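Local coordinates for protein tRNA (adenine(58)-N(1))-methyltransferase TrmI (Thermus thermophilus, PDB 2PWY) that transfers a methyl group from S-adenosyl-L-methionine to N1 of adenosine 58 in tRNA and is required for cell growth at extreme temperatures, at residues R75-T80 with T105-L110. Residues are numbered along the deposited sequence; the frame is centred on the assembly and turned at random.
Sequences RSATPT and TGSGGL. With SAH (S-adenosyl-L-homocysteine), chain E.
Ser107, in the glycine-rich loop between strand 99-103 and helix 109-118, lays its side chain against the backbone of Ser76 and Ala77 in the loop before helix 82-91. The glycine-rich loop is the cofactor-binding turn of the class I methyltransferase fold. Ser107 OG bonds to Ala77 O at 2.6 Å, in the carbonyl plane and on a lone pair. It also accepts a longer, bent bond from Ser76 N, and Arg75 CB packs on it. With chi1 at -69°, OG stands beside its own backbone N and faces the 75-80 loop. Replacing Ser107 by alanine would probably leave Ala77 O without this donor and Ser76 N without this acceptor. The positive phi of Gly106 and Gly108 by itself favours glycine. A CB on Gly106 would also clash with the ligand, and one on Gly109 would strike Pro79 CB.

The two segments line the amino-acid end of S-adenosyl-L-homocysteine. Ser107 N and Gly109 N both bond to the ligand OXT, at 2.8 and 3.1 Å. Thr80 N and Leu110 N both bond to the ligand O, one from each segment. Ala77 CB sits 3.7 Å from the ligand SD. Leu110 CB rests against Thr80 OG1. That hydroxyl is also hydrogen-bonded to Asp173, and it accepts a bond from the ligand N, with 2.8 Å between Thr80 OG1 and that nitrogen.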
# COMPACT_ATOMS: atom_id res chain seq x y z
N ARG A 75 10.03 -4.04 27.49
CA ARG A 75 10.78 -2.95 26.89
C ARG A 75 10.72 -1.67 27.70
O ARG A 75 9.80 -1.47 28.49
CB ARG A 75 10.31 -2.68 25.46
CG ARG A 75 9.02 -1.87 25.32
CD ARG A 75 7.75 -2.72 25.46
NE ARG A 75 7.88 -4.00 24.77
CZ ARG A 75 7.61 -4.20 23.48
NH1 ARG A 75 7.76 -5.41 22.96
NH2 ARG A 75 7.20 -3.19 22.71
N SER A 76 11.71 -0.80 27.51
CA SER A 76 11.54 0.60 27.88
C SER A 76 11.37 1.35 26.57
O SER A 76 10.24 1.71 26.19
CB SER A 76 12.71 1.12 28.73
OG SER A 76 13.94 0.95 28.05
N ALA A 77 12.47 1.52 25.84
CA ALA A 77 12.41 2.03 24.47
C ALA A 77 11.68 1.03 23.56
O ALA A 77 11.93 -0.17 23.61
CB ALA A 77 13.82 2.29 23.95
N THR A 78 10.75 1.52 22.74
CA THR A 78 10.07 0.65 21.79
C THR A 78 11.06 0.06 20.76
O THR A 78 11.83 0.81 20.12
CB THR A 78 8.89 1.38 21.09
OG1 THR A 78 7.98 1.88 22.08
CG2 THR A 78 8.15 0.44 20.16
N PRO A 79 11.07 -1.28 20.62
CA PRO A 79 12.03 -1.85 19.68
C PRO A 79 11.65 -1.59 18.23
O PRO A 79 10.47 -1.34 17.93
CB PRO A 79 11.99 -3.36 19.95
CG PRO A 79 10.85 -3.59 20.88
CD PRO A 79 10.24 -2.29 21.29
N THR A 80 12.64 -1.65 17.35
CA THR A 80 12.42 -1.66 15.91
C THR A 80 11.42 -2.77 15.57
O THR A 80 11.53 -3.89 16.10
CB THR A 80 13.75 -1.95 15.19
OG1 THR A 80 14.75 -1.02 15.65
CG2 THR A 80 13.60 -1.84 13.67
N THR A 105 21.15 1.05 21.40
CA THR A 105 20.75 -0.33 21.72
C THR A 105 19.25 -0.43 22.01
O THR A 105 18.58 -1.36 21.57
CB THR A 105 21.58 -0.92 22.89
OG1 THR A 105 22.95 -0.55 22.74
CG2 THR A 105 21.48 -2.44 22.92
N GLY A 106 18.73 0.56 22.75
CA GLY A 106 17.30 0.64 23.04
C GLY A 106 16.85 -0.49 23.94
O GLY A 106 17.22 -0.52 25.11
N SER A 107 16.04 -1.40 23.38
CA SER A 107 15.59 -2.60 24.10
C SER A 107 16.18 -3.89 23.52
O SER A 107 15.80 -4.99 23.92
CB SER A 107 14.06 -2.66 24.14
OG SER A 107 13.59 -1.62 24.98
N GLY A 108 17.10 -3.74 22.57
CA GLY A 108 17.82 -4.88 22.00
C GLY A 108 17.14 -5.63 20.87
O GLY A 108 17.61 -6.68 20.45
N GLY A 109 16.04 -5.09 20.36
CA GLY A 109 15.31 -5.77 19.28
C GLY A 109 16.13 -5.82 18.01
O GLY A 109 16.41 -6.91 17.49
N LEU A 110 16.53 -4.66 17.51
CA LEU A 110 17.39 -4.61 16.32
C LEU A 110 18.73 -5.32 16.60
O LEU A 110 19.26 -6.02 15.75
CB LEU A 110 17.60 -3.16 15.86
CG LEU A 110 18.45 -2.99 14.59
CD1 LEU A 110 17.92 -3.84 13.45
CD2 LEU A 110 18.60 -1.49 14.20
N SAH E . 16.42 -0.31 17.82
CA SAH E . 16.17 -0.39 19.30
CB SAH E . 15.35 0.80 19.78
CG SAH E . 16.17 2.09 19.84
SD SAH E . 15.22 3.39 20.66
C SAH E . 15.48 -1.70 19.60
O SAH E . 15.11 -2.43 18.67
OXT SAH E . 15.29 -2.06 20.77
C5' SAH E . 16.50 4.67 20.55
C4' SAH E . 17.56 4.52 21.66
O4' SAH E . 18.70 5.26 21.29
C3' SAH E . 17.14 5.04 23.04
O3' SAH E . 17.36 4.01 23.99
C2' SAH E . 18.04 6.25 23.29
O2' SAH E . 18.45 6.38 24.63
C1' SAH E . 19.24 5.91 22.44
N9 SAH E . 20.04 7.02 21.89
C8 SAH E . 19.57 8.13 21.25
N7 SAH E . 20.65 8.84 20.83
C5 SAH E . 21.78 8.17 21.14
C6 SAH E . 23.14 8.45 20.93
N6 SAH E . 23.53 9.56 20.29
N1 SAH E . 24.07 7.53 21.40
C2 SAH E . 23.68 6.39 22.05
N3 SAH E . 22.34 6.14 22.26
C4 SAH E . 21.41 7.01 21.81